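Local structure of C-domain type II peptide synthetase (Streptomyces globisporus, 4ZNM) at residues A[40-45]-A[156-161]; A[73-78]-A[90-95]; A[79-84]-A[129-134]; A[123-128]-A[402-407]; A[191-196]-A[308-313]. The protein belongs to the condensation-domain family of peptide synthetases, whose two-lobed fold is related to that of the CoA-dependent acyltransferases. All coordinates share one frame; numbering follows the deposited sequence. Where two conformers were deposited one is given.

Interaction 1: residues A[40-45]-A[156-161]; sequences GPFGPM and HHTAAD
G43 O receives a nearly straight hydrogen bond from H156 NE2 (2.8 Å, 162° at the hydrogen), with the oxygen close to the imidazole plane. The same ring edge meets a second carbonyl: P41 O lies 3.2 Å from H156 CE1 and has no hydrogen-bond partner in the model, although it is buried. It is covered instead by this polarised ring carbon and by the methyl T158 CG2. The far nitrogen of the imidazole is tied within its own segment, as H156 ND1 shares a hydrogen bond with T158 OG1 (2.8 Å) and accepts a weaker one from T158 N. With both nitrogens engaged, the rotation of the ring is fixed. The torsion of T158 (chi1 57°) turns OG1 back to H156 and leaves CG2 facing the other segment, where it also touches F42 CE1 at 4.1 Å, the two side chains crossing nearly at a right angle.

Segment 156-161 carries the HHxxxD signature of condensation domains, and H156 is its first histidine. H157 is anchored separately by a bond from ND1 to A160 O. The signature runs from the end of strand 148-156 to helix 162-180, which D161 caps through A164 N. L27 of helix 22-28 packs on P41, F42 and T158, and L81 of strand 79-84 touches both F42 and T158.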
# COMPACT_ATOMS: atom_id res chain seq x y z
N GLY A 40 7.30 11.31 9.27
CA GLY A 40 7.40 11.05 7.85
C GLY A 40 7.97 9.68 7.54
O GLY A 40 8.08 8.82 8.41
N PRO A 41 8.38 9.48 6.30
CA PRO A 41 8.77 8.15 5.81
C PRO A 41 10.00 7.53 6.46
O PRO A 41 10.13 6.32 6.37
CB PRO A 41 9.02 8.38 4.32
CG PRO A 41 9.14 9.86 4.14
CD PRO A 41 8.37 10.50 5.24
N PHE A 42 10.87 8.32 7.11
CA PHE A 42 12.00 7.74 7.80
C PHE A 42 11.78 7.78 9.32
O PHE A 42 12.68 7.52 10.11
CB PHE A 42 13.29 8.45 7.36
CG PHE A 42 13.50 8.32 5.89
CD1 PHE A 42 14.08 7.18 5.37
CD2 PHE A 42 13.02 9.29 5.03
CE1 PHE A 42 14.22 7.01 4.01
CE2 PHE A 42 13.17 9.15 3.64
CZ PHE A 42 13.76 8.00 3.13
N GLY A 43 10.56 8.10 9.71
CA GLY A 43 10.17 8.02 11.10
C GLY A 43 9.54 6.67 11.44
O GLY A 43 9.29 5.83 10.57
N PRO A 44 9.23 6.47 12.72
CA PRO A 44 8.81 5.17 13.26
C PRO A 44 7.35 4.84 12.99
O PRO A 44 6.96 3.74 13.34
CB PRO A 44 9.04 5.32 14.77
CG PRO A 44 8.87 6.79 15.03
CD PRO A 44 9.34 7.51 13.76
N MSE A 45 6.57 5.75 12.39
CA MSE A 45 5.19 5.40 12.06
C MSE A 45 5.02 5.04 10.58
O MSE A 45 3.90 4.72 10.12
CB MSE A 45 4.23 6.54 12.44
CG MSE A 45 4.19 6.87 13.92
SE MSE A 45 3.59 5.29 15.02
CE MSE A 45 1.71 5.27 14.44
N HIS A 156 8.71 -1.92 8.64
CA HIS A 156 8.91 -0.57 8.18
C HIS A 156 8.66 -0.53 6.68
O HIS A 156 9.08 -1.41 5.92
CB HIS A 156 10.29 -0.05 8.52
CG HIS A 156 10.32 1.44 8.58
ND1 HIS A 156 10.51 2.23 7.46
CD2 HIS A 156 10.10 2.29 9.61
CE1 HIS A 156 10.43 3.51 7.81
NE2 HIS A 156 10.18 3.57 9.11
N HIS A 157 7.95 0.50 6.25
CA HIS A 157 7.42 0.55 4.90
C HIS A 157 8.48 1.01 3.88
O HIS A 157 8.24 0.99 2.66
CB HIS A 157 6.18 1.44 4.94
CG HIS A 157 5.29 1.32 3.73
ND1 HIS A 157 5.42 0.35 2.76
CD2 HIS A 157 4.24 2.09 3.35
CE1 HIS A 157 4.49 0.51 1.84
NE2 HIS A 157 3.76 1.57 2.17
N THR A 158 9.66 1.41 4.37
CA THR A 158 10.84 1.55 3.50
C THR A 158 11.42 0.18 3.13
O THR A 158 12.15 0.06 2.15
CB THR A 158 12.00 2.40 4.15
OG1 THR A 158 12.39 1.80 5.40
CG2 THR A 158 11.60 3.86 4.36
N ALA A 159 11.06 -0.84 3.92
CA ALA A 159 11.62 -2.18 3.80
C ALA A 159 10.68 -3.17 3.11
O ALA A 159 11.13 -4.19 2.63
CB ALA A 159 11.98 -2.71 5.19
N ALA A 160 9.38 -2.89 3.09
CA ALA A 160 8.38 -3.84 2.60
C ALA A 160 7.15 -3.13 2.12
O ALA A 160 6.69 -2.19 2.75
CB ALA A 160 8.01 -4.85 3.72
N ASP A 161 6.65 -3.56 0.97
CA ASP A 161 5.32 -3.19 0.50
C ASP A 161 4.31 -4.36 0.68
O ASP A 161 4.63 -5.38 1.30
CB ASP A 161 5.39 -2.73 -0.97
CG ASP A 161 6.05 -3.78 -1.92
OD1 ASP A 161 6.10 -5.00 -1.59
OD2 ASP A 161 6.47 -3.37 -3.04

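Interaction 2: residues A[73-78]-A[90-95]; sequences RHEALR and PEILPA
R78 grips L93 twice, once through its backbone and once through its side chain. L93 N donates to R78 O at 2.8 Å in an almost linear bond (173°), while R78 NH1 returns a bond to L93 O at 3.0 Å, the oxygen lying in the guanidinium plane. Both main-chain polar groups of L93 are thus taken by a single residue. The remaining guanidinium nitrogens turn to the end of helix 60-73, NE bonding to V71 O and NH2 to V72 O, so the flat group is held in position by three carbonyls. A bend at chi3 (-95°) folds the arginine back to reach them, and E75 CA lies above one face of the group, toward its margin.

Around this polar centre, the aliphatic parts of R78 and I92 pack against both carbon and polar atoms. R78 CD comes within 3.5 Å of A95 N and 3.9 Å of A95 CB, and its CB and CG lie alongside L93 O. I92 reaches in with both branches: CG2 approaches R78 NH1 obliquely at 3.8 Å, whereas CD1 touches E75 OE1 at 3.4 Å. The latter is plain van der Waals contact with a carboxylate at the surface.

R78 and L93 keep the antiparallel register of hairpin 79-84/87-92, two residues beyond the hydrogen-bonded pair S80 and E91. R78 N does not join it, being turned to E75 O by the short 3-10 segment 75-77. The contact therefore sits where helix 60-73 passes into the hairpin, with A95 resting on V71 and V72 of that helix.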
# COMPACT_ATOMS: atom_id res chain seq x y z
N ARG A 73 16.88 -14.46 6.09
CA ARG A 73 16.61 -14.75 4.68
C ARG A 73 16.55 -13.51 3.77
O ARG A 73 16.98 -13.57 2.63
CB ARG A 73 15.28 -15.50 4.59
CG ARG A 73 14.77 -15.74 3.19
CD ARG A 73 13.61 -16.72 3.23
NE ARG A 73 12.99 -16.84 1.93
CZ ARG A 73 13.34 -17.72 1.00
NH1 ARG A 73 14.30 -18.63 1.22
NH2 ARG A 73 12.71 -17.71 -0.17
N HIS A 74 16.00 -12.42 4.29
CA HIS A 74 15.73 -11.22 3.48
C HIS A 74 16.54 -10.02 3.97
O HIS A 74 16.24 -9.43 5.03
CB HIS A 74 14.24 -10.88 3.52
CG HIS A 74 13.38 -11.91 2.88
ND1 HIS A 74 13.40 -12.17 1.53
CD2 HIS A 74 12.46 -12.77 3.41
CE1 HIS A 74 12.56 -13.16 1.25
NE2 HIS A 74 11.97 -13.53 2.38
N GLU A 75 17.54 -9.63 3.19
CA GLU A 75 18.40 -8.48 3.55
C GLU A 75 17.64 -7.18 3.77
O GLU A 75 18.02 -6.39 4.62
CB GLU A 75 19.45 -8.22 2.47
CG GLU A 75 20.57 -9.20 2.53
CD GLU A 75 21.59 -9.06 1.40
OE1 GLU A 75 21.48 -8.11 0.57
OE2 GLU A 75 22.50 -9.92 1.37
N ALA A 76 16.57 -6.95 3.01
CA ALA A 76 15.81 -5.73 3.19
C ALA A 76 15.32 -5.61 4.63
O ALA A 76 15.13 -4.51 5.12
CB ALA A 76 14.63 -5.68 2.24
N LEU A 77 15.12 -6.75 5.32
CA LEU A 77 14.58 -6.73 6.68
C LEU A 77 15.65 -6.47 7.74
O LEU A 77 15.35 -6.47 8.93
CB LEU A 77 13.89 -8.06 7.03
CG LEU A 77 12.62 -8.40 6.22
CD1 LEU A 77 12.01 -9.70 6.68
CD2 LEU A 77 11.62 -7.30 6.32
N ARG A 78 16.88 -6.29 7.27
CA ARG A 78 18.05 -6.03 8.09
C ARG A 78 18.79 -4.82 7.54
O ARG A 78 19.94 -4.59 7.90
CB ARG A 78 19.03 -7.23 8.06
CG ARG A 78 18.49 -8.47 8.51
CD ARG A 78 19.55 -9.51 8.48
NE ARG A 78 19.61 -10.35 7.29
CZ ARG A 78 20.69 -10.47 6.52
NH1 ARG A 78 21.77 -9.73 6.75
NH2 ARG A 78 20.69 -11.31 5.50
N PRO A 90 21.80 3.47 3.54
CA PRO A 90 21.46 2.09 3.89
C PRO A 90 22.65 1.33 4.47
O PRO A 90 23.75 1.52 4.00
CB PRO A 90 21.05 1.46 2.56
CG PRO A 90 20.98 2.59 1.57
CD PRO A 90 21.90 3.65 2.08
N GLU A 91 22.43 0.50 5.47
CA GLU A 91 23.47 -0.42 5.89
C GLU A 91 22.85 -1.77 6.21
O GLU A 91 21.88 -1.85 6.98
CB GLU A 91 24.23 0.10 7.09
CG GLU A 91 25.35 -0.88 7.48
CD GLU A 91 26.24 -0.35 8.59
OE1 GLU A 91 25.95 0.77 9.07
OE2 GLU A 91 27.21 -1.05 8.98
N ILE A 92 23.38 -2.83 5.61
CA ILE A 92 22.86 -4.18 5.82
C ILE A 92 23.51 -4.75 7.07
O ILE A 92 24.71 -4.95 7.09
CB ILE A 92 23.12 -5.10 4.62
CG1 ILE A 92 22.46 -4.52 3.36
CG2 ILE A 92 22.57 -6.53 4.90
CD1 ILE A 92 22.73 -5.31 2.09
N LEU A 93 22.71 -5.03 8.08
CA LEU A 93 23.23 -5.50 9.37
C LEU A 93 22.99 -6.99 9.57
O LEU A 93 22.16 -7.58 8.87
CB LEU A 93 22.56 -4.71 10.52
CG LEU A 93 22.66 -3.19 10.39
CD1 LEU A 93 21.64 -2.51 11.27
CD2 LEU A 93 24.07 -2.73 10.71
N PRO A 94 23.73 -7.60 10.50
CA PRO A 94 23.39 -8.95 10.98
C PRO A 94 22.03 -8.95 11.68
O PRO A 94 21.71 -7.98 12.37
CB PRO A 94 24.52 -9.28 11.96
CG PRO A 94 25.57 -8.26 11.75
CD PRO A 94 24.89 -7.04 11.22
N ALA A 95 21.24 -10.01 11.49
CA ALA A 95 19.91 -10.11 12.12
C ALA A 95 20.00 -9.90 13.62
O ALA A 95 20.98 -10.30 14.26
CB ALA A 95 19.29 -11.49 11.83

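Interaction 3: residues A[79-84]-A[129-134]; sequences TSLVRE and LSVREL. With NA (sodium ion), chain C.
The sodium-binding loop 129-134 docks on the edge of strand 79-84, where V131 O accepts a hydrogen bond from L81 N (3.1 Å, 167°). The donor approaches from above the carbonyl plane instead of along a lone pair, and S80 CA adds a CA-H...O contact to the same oxygen at 3.3 Å. In return, L81 O faces R132 CA and CG. Beside these backbone contacts, V131 CG2 rests against CB, CG and CD1 of L81, crossing the leucine at a slant.

S80 and V82 form backbone bonds with strand 87-92, so the loop occupies the other edge of the two-stranded hairpin without forming a regular strand there. V82 CG1 meets R132 O at 3.6 Å, and one water bridges this carbonyl (2.7 Å) to S80 OG. The loop curves round the sodium ion, which is bound by E133 O at 2.3 Å, by S130 O at 2.5 Å and, in the conformer described, by S130 OG; a water and P135 O complete the site. V131 and R132 lie between these ligands, so the part of the loop that meets the strand is spanned by the metal. The two arginines R83 and R132 come near one another, but each has an acidic partner, R83 NH1 with D31 and R132 NH1 with D38.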
# COMPACT_ATOMS: atom_id res chain seq x y z
N THR A 79 18.15 -4.05 6.66
CA THR A 79 18.78 -2.85 6.09
C THR A 79 18.26 -1.58 6.76
O THR A 79 17.22 -1.05 6.41
CB THR A 79 18.57 -2.77 4.57
OG1 THR A 79 19.05 -3.99 3.97
CG2 THR A 79 19.36 -1.64 3.96
N SER A 80 19.01 -1.12 7.75
CA SER A 80 18.68 0.13 8.40
C SER A 80 19.00 1.31 7.48
O SER A 80 19.79 1.20 6.55
CB SER A 80 19.46 0.27 9.71
OG SER A 80 20.84 0.39 9.42
N LEU A 81 18.38 2.43 7.78
CA LEU A 81 18.57 3.67 7.07
C LEU A 81 18.88 4.75 8.11
O LEU A 81 18.05 5.04 8.98
CB LEU A 81 17.30 4.04 6.29
CG LEU A 81 16.88 3.07 5.19
CD1 LEU A 81 15.59 3.56 4.57
CD2 LEU A 81 17.95 2.96 4.11
N VAL A 82 20.08 5.31 8.05
CA VAL A 82 20.46 6.30 9.06
C VAL A 82 20.75 7.64 8.39
O VAL A 82 21.24 7.68 7.26
CB VAL A 82 21.68 5.83 9.86
CG1 VAL A 82 21.32 4.58 10.70
CG2 VAL A 82 22.86 5.59 8.94
N ARG A 83 20.40 8.73 9.07
CA ARG A 83 20.65 10.06 8.53
C ARG A 83 22.13 10.28 8.41
O ARG A 83 22.88 10.00 9.35
CB ARG A 83 20.05 11.15 9.40
CG ARG A 83 18.56 11.05 9.50
CD ARG A 83 17.94 12.38 9.85
NE ARG A 83 16.50 12.27 9.78
CZ ARG A 83 15.74 12.70 8.78
NH1 ARG A 83 14.43 12.52 8.83
NH2 ARG A 83 16.28 13.33 7.74
N GLU A 84 22.55 10.77 7.26
CA GLU A 84 23.94 11.12 7.02
C GLU A 84 23.98 12.21 5.96
O GLU A 84 23.43 12.03 4.87
CB GLU A 84 24.74 9.91 6.57
CG GLU A 84 26.16 10.23 6.14
CD GLU A 84 27.08 9.02 6.24
OE1 GLU A 84 26.92 8.09 5.43
OE2 GLU A 84 27.95 9.00 7.14
N LEU A 129 7.93 1.86 14.95
CA LEU A 129 8.96 0.90 14.55
C LEU A 129 10.02 1.68 13.76
O LEU A 129 9.78 2.06 12.63
CB LEU A 129 8.33 -0.22 13.72
CG LEU A 129 9.26 -1.27 13.13
CD1 LEU A 129 10.05 -1.93 14.21
CD2 LEU A 129 8.47 -2.34 12.37
N SER A 130 11.16 1.92 14.39
CA SER A 130 12.23 2.72 13.80
C SER A 130 12.82 2.08 12.56
O SER A 130 12.77 0.86 12.40
CB SER A 130 13.34 2.92 14.82
OG SER A 130 14.04 1.71 15.01
N VAL A 131 13.35 2.92 11.66
CA VAL A 131 14.15 2.41 10.53
C VAL A 131 15.65 2.52 10.85
O VAL A 131 16.51 1.96 10.17
CB VAL A 131 13.80 3.18 9.23
CG1 VAL A 131 14.38 4.58 9.27
CG2 VAL A 131 14.28 2.36 8.03
N ARG A 132 15.97 3.27 11.89
CA ARG A 132 17.37 3.63 12.17
C ARG A 132 18.12 2.50 12.86
O ARG A 132 19.36 2.49 12.89
CB ARG A 132 17.44 4.91 13.01
CG ARG A 132 17.03 6.13 12.17
CD ARG A 132 17.46 7.48 12.79
NE ARG A 132 16.78 7.68 14.07
CZ ARG A 132 15.57 8.22 14.21
NH1 ARG A 132 15.04 8.36 15.42
NH2 ARG A 132 14.89 8.64 13.15
N GLU A 133 17.40 1.52 13.39
CA GLU A 133 18.05 0.33 13.93
C GLU A 133 17.09 -0.84 13.91
O GLU A 133 15.91 -0.64 13.83
CB GLU A 133 18.57 0.56 15.36
CG GLU A 133 17.52 0.74 16.41
CD GLU A 133 17.05 2.16 16.57
OE1 GLU A 133 17.62 3.06 15.90
OE2 GLU A 133 16.12 2.40 17.36
N LEU A 134 17.61 -2.05 14.00
CA LEU A 134 16.75 -3.24 14.03
C LEU A 134 15.92 -3.23 15.32
O LEU A 134 16.33 -2.63 16.30
CB LEU A 134 17.61 -4.50 13.92
CG LEU A 134 18.55 -4.53 12.69
CD1 LEU A 134 19.21 -5.87 12.52
CD2 LEU A 134 17.83 -4.14 11.39
NA NA C . 13.66 -0.61 14.21
O HOH W 1 21.58 1.05 12.20
O HOH W 2 12.71 -0.55 16.25

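Interaction 4: residues A[123-128]-A[402-407]; sequences EVESTG and EGSDIP
The backbones come closest at S126 and G403, whose CA atoms are 4.8 Å apart, where the C-terminal end of helix 110-125 meets an extended loop. That loop leads from strand 388-392, which belongs to the sheet of the first lobe, back to strand 410-416 in the sheet of the second; it thus forms part of the crossover between lobes, which probably corresponds to the latch of condensation domains.

E125 carries the contact. Its chi1 of -172° swings CG away from the backbone N, and the extended chain sends OE1 across to S404 N (2.9 Å, 166°), using the lone pair that faces away from OE2. OE1 also passes 3.6 Å from G403 CA, and E125 CG lies 3.4 Å from S404 OG, whose hydrogen bond is made with H47 ND1. The other carboxylate oxygen, OE2, forms salt bridges to R246 and R396, which would favour a charged glutamate in this buried position.

The helix end is finished by S126 OG bonding to E123 O and by T127 OG1 bonding to V124 O. Nearer the solvent, S126 CA makes a CA-H...O contact with E402 O at 3.5 Å, and a water donates firmly to S126 O (2.7 Å) but only weakly to E402 O.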
# COMPACT_ATOMS: atom_id res chain seq x y z
N GLU A 123 -4.17 -1.87 17.24
CA GLU A 123 -3.29 -1.49 18.33
C GLU A 123 -1.85 -1.59 17.86
O GLU A 123 -1.06 -0.68 18.10
CB GLU A 123 -3.51 -2.38 19.57
CG GLU A 123 -2.60 -1.96 20.72
CD GLU A 123 -2.56 -2.96 21.84
OE1 GLU A 123 -3.55 -3.72 21.99
OE2 GLU A 123 -1.55 -2.98 22.58
N VAL A 124 -1.50 -2.67 17.18
CA VAL A 124 -0.13 -2.81 16.69
C VAL A 124 0.18 -1.66 15.72
O VAL A 124 1.23 -1.05 15.82
CB VAL A 124 0.11 -4.18 16.03
CG1 VAL A 124 1.43 -4.20 15.26
CG2 VAL A 124 0.07 -5.26 17.09
N GLU A 125 -0.76 -1.31 14.85
CA GLU A 125 -0.55 -0.21 13.90
C GLU A 125 -0.34 1.13 14.59
O GLU A 125 0.28 2.02 14.03
CB GLU A 125 -1.75 -0.08 12.94
CG GLU A 125 -1.52 0.89 11.82
CD GLU A 125 -2.77 1.14 10.95
OE1 GLU A 125 -2.74 2.10 10.13
OE2 GLU A 125 -3.76 0.39 11.11
N SER A 126 -0.87 1.31 15.79
CA SER A 126 -0.62 2.55 16.52
C SER A 126 0.74 2.59 17.22
O SER A 126 1.09 3.62 17.77
CB SER A 126 -1.70 2.82 17.55
OG SER A 126 -1.54 1.92 18.63
N THR A 127 1.52 1.52 17.17
CA THR A 127 2.84 1.53 17.78
C THR A 127 3.90 1.88 16.73
O THR A 127 3.64 1.83 15.53
CB THR A 127 3.19 0.19 18.43
OG1 THR A 127 3.36 -0.83 17.42
CG2 THR A 127 2.10 -0.20 19.41
N GLY A 128 5.08 2.27 17.20
CA GLY A 128 6.15 2.73 16.31
C GLY A 128 7.19 1.66 16.03
O GLY A 128 7.30 0.67 16.75
N GLU A 402 -4.86 7.05 14.73
CA GLU A 402 -3.44 7.35 14.58
C GLU A 402 -2.65 6.10 14.23
O GLU A 402 -2.27 5.33 15.10
CB GLU A 402 -2.87 7.95 15.87
CG GLU A 402 -1.44 8.48 15.69
CD GLU A 402 -1.09 9.63 16.65
OE1 GLU A 402 -1.49 9.55 17.84
OE2 GLU A 402 -0.40 10.60 16.21
N GLY A 403 -2.38 5.93 12.93
CA GLY A 403 -1.84 4.69 12.41
C GLY A 403 -0.68 4.87 11.49
O GLY A 403 0.08 5.86 11.60
N SER A 404 -0.55 3.95 10.53
CA SER A 404 0.55 4.01 9.58
C SER A 404 0.59 5.37 8.88
O SER A 404 -0.44 5.93 8.49
CB SER A 404 0.46 2.91 8.54
OG SER A 404 0.42 1.60 9.13
N ASP A 405 1.78 5.90 8.76
CA ASP A 405 1.98 7.27 8.29
C ASP A 405 1.77 7.41 6.77
O ASP A 405 2.22 6.58 5.98
CB ASP A 405 3.39 7.71 8.72
CG ASP A 405 3.76 9.11 8.25
OD1 ASP A 405 3.55 10.07 9.04
OD2 ASP A 405 4.30 9.23 7.12
N ILE A 406 1.07 8.46 6.36
CA ILE A 406 1.08 8.95 4.99
C ILE A 406 1.95 10.21 4.97
O ILE A 406 1.59 11.20 5.60
CB ILE A 406 -0.33 9.26 4.47
CG1 ILE A 406 -1.15 7.99 4.36
CG2 ILE A 406 -0.26 9.94 3.05
CD1 ILE A 406 -2.62 8.27 4.05
N PRO A 407 3.10 10.18 4.25
CA PRO A 407 4.07 11.26 4.35
C PRO A 407 3.45 12.65 4.15
O PRO A 407 3.73 13.56 4.95
CB PRO A 407 5.08 10.94 3.22
CG PRO A 407 5.05 9.44 3.17
CD PRO A 407 3.60 9.07 3.41
O HOH W 3 -0.20 5.95 17.79

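Interaction 5: residues A[191-196]-A[308-313]; sequences AQHAEF and GSFINF
One face of the F196 ring is covered by F310, whose CE2 sits 3.2 Å above the plane and over the ring centre. The planes are inclined at 40°, so the pair is neither a parallel stack nor edge-to-face; F310 instead leans one corner onto its partner, CE2 reaching F196 CG at 3.3 Å and CD2 approaching the far side of the ring. H193 meets F310 differently. Its edge is turned toward the phenyl face in an offset edge-to-face pair with planes at 81°, and the nearest atoms are H193 CD2 and F310 CE1 at 3.9 Å. The in-plane edge of F310 is met by G308 O from its own segment.

H193 and F196 lie about one helical turn apart. Both have CG anti to the backbone nitrogen (chi1 -175° for H193), which sends the two rings off the same side of the helix to form an aromatic cluster with F310. H193 CD2 also touches G308 CA at 3.9 Å, where the bare glycine lets the imidazole come close to the main chain. The polar edge of H193 is served by a water lying in the ring plane, 2.8 Å from NE2, which donates to S309 O at 2.8 Å.

F303 extends the cluster by meeting F196 edge-to-face, and R298 makes a cation-pi contact with F310. The first turn of helix 193-203 is thus fastened to the loop leading into strand 312-319, while H193 also touches S21 just ahead of helix 22-28.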
# COMPACT_ATOMS: atom_id res chain seq x y z
N ALA A 191 15.89 -13.41 -4.67
CA ALA A 191 16.76 -12.31 -5.05
C ALA A 191 16.67 -11.30 -3.89
O ALA A 191 15.61 -11.10 -3.30
CB ALA A 191 16.32 -11.71 -6.36
N GLN A 192 17.79 -10.69 -3.54
CA GLN A 192 17.78 -9.66 -2.52
C GLN A 192 17.43 -8.27 -3.09
O GLN A 192 17.64 -7.99 -4.29
CB GLN A 192 19.14 -9.61 -1.83
CG GLN A 192 19.53 -10.88 -1.14
CD GLN A 192 18.60 -11.24 -0.01
OE1 GLN A 192 17.86 -10.42 0.50
NE2 GLN A 192 18.61 -12.49 0.36
N HIS A 193 16.90 -7.39 -2.25
CA HIS A 193 16.51 -6.09 -2.73
C HIS A 193 17.70 -5.31 -3.34
O HIS A 193 17.50 -4.54 -4.25
CB HIS A 193 15.91 -5.26 -1.63
CG HIS A 193 15.37 -3.95 -2.11
ND1 HIS A 193 15.98 -2.75 -1.81
CD2 HIS A 193 14.32 -3.65 -2.90
CE1 HIS A 193 15.31 -1.76 -2.39
NE2 HIS A 193 14.30 -2.28 -3.07
N ALA A 194 18.93 -5.55 -2.86
CA ALA A 194 20.08 -4.84 -3.36
C ALA A 194 20.26 -5.19 -4.82
O ALA A 194 20.69 -4.36 -5.61
CB ALA A 194 21.32 -5.17 -2.58
N GLU A 195 19.95 -6.43 -5.17
CA GLU A 195 20.08 -6.84 -6.56
C GLU A 195 19.11 -6.03 -7.42
O GLU A 195 19.46 -5.58 -8.52
CB GLU A 195 19.83 -8.34 -6.71
CG GLU A 195 20.75 -9.24 -5.87
CD GLU A 195 20.33 -10.70 -5.95
OE1 GLU A 195 20.21 -11.20 -7.09
OE2 GLU A 195 20.09 -11.32 -4.89
N PHE A 196 17.90 -5.81 -6.90
CA PHE A 196 16.92 -5.00 -7.62
C PHE A 196 17.37 -3.54 -7.74
O PHE A 196 17.20 -2.90 -8.79
CB PHE A 196 15.55 -5.07 -6.94
CG PHE A 196 14.52 -4.22 -7.62
CD1 PHE A 196 14.08 -3.04 -7.05
CD2 PHE A 196 14.02 -4.59 -8.86
CE1 PHE A 196 13.13 -2.24 -7.71
CE2 PHE A 196 13.07 -3.80 -9.51
CZ PHE A 196 12.64 -2.63 -8.93
N GLY A 308 11.09 -6.14 -0.21
CA GLY A 308 11.49 -4.77 -0.42
C GLY A 308 10.25 -3.92 -0.73
O GLY A 308 9.15 -4.45 -0.83
N SER A 309 10.42 -2.63 -0.89
CA SER A 309 9.32 -1.77 -1.31
C SER A 309 9.54 -1.31 -2.76
O SER A 309 10.37 -0.45 -3.05
CB SER A 309 9.17 -0.60 -0.34
OG SER A 309 8.01 0.13 -0.65
N PHE A 310 8.77 -1.91 -3.65
CA PHE A 310 8.91 -1.76 -5.10
C PHE A 310 7.95 -0.75 -5.70
O PHE A 310 8.07 -0.43 -6.87
CB PHE A 310 8.66 -3.13 -5.77
CG PHE A 310 9.80 -4.09 -5.61
CD1 PHE A 310 10.11 -4.62 -4.38
CD2 PHE A 310 10.55 -4.49 -6.70
CE1 PHE A 310 11.15 -5.52 -4.23
CE2 PHE A 310 11.59 -5.38 -6.55
CZ PHE A 310 11.89 -5.89 -5.32
N ILE A 311 6.96 -0.29 -4.94
CA ILE A 311 5.85 0.41 -5.56
C ILE A 311 6.33 1.73 -6.17
O ILE A 311 7.34 2.30 -5.73
CB ILE A 311 4.70 0.64 -4.57
CG1 ILE A 311 5.18 1.38 -3.33
CG2 ILE A 311 4.03 -0.71 -4.23
CD1 ILE A 311 4.03 1.67 -2.33
N ASN A 312 5.61 2.21 -7.18
CA ASN A 312 6.07 3.38 -7.95
C ASN A 312 4.91 4.35 -8.22
O ASN A 312 3.86 3.98 -8.72
CB ASN A 312 6.72 2.90 -9.24
CG ASN A 312 7.25 4.04 -10.08
OD1 ASN A 312 7.91 4.97 -9.58
ND2 ASN A 312 6.96 3.98 -11.37
N PHE A 313 5.11 5.59 -7.81
CA PHE A 313 4.18 6.70 -8.00
C PHE A 313 4.03 6.95 -9.50
O PHE A 313 5.02 7.16 -10.19
CB PHE A 313 4.77 7.90 -7.24
CG PHE A 313 3.87 9.09 -7.08
CD1 PHE A 313 3.07 9.23 -5.95
CD2 PHE A 313 3.88 10.11 -8.03
CE1 PHE A 313 2.30 10.37 -5.75
CE2 PHE A 313 3.10 11.24 -7.86
CZ PHE A 313 2.32 11.37 -6.71
O HOH W 4 12.68 -0.65 -4.66

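In the fold
Interaction 1 is the hub, touching all four others. Its loop 40-45 joins the sodium-binding segment of interaction 3 through a probable hydrogen bond from L129 N to P44 O (2.7 Å), and the crossover of interaction 4 through D405 N to M45 O (2.8 Å). Segment 156-161, whose HHxxxD signature marks the active-site region in condensation domains, reaches interaction 5, where D161 OD2 probably accepts from F310 N (2.8 Å). The sodium ion lies about 6 Å from the nearest atom of the H156 side chain. Interactions 2 and 3 share the hairpin 79-84/87-92, and Q192 OE1 of interaction 5 probably accepts from E75 N of interaction 2 (2.8 Å). Interactions 2 and 4 do not touch.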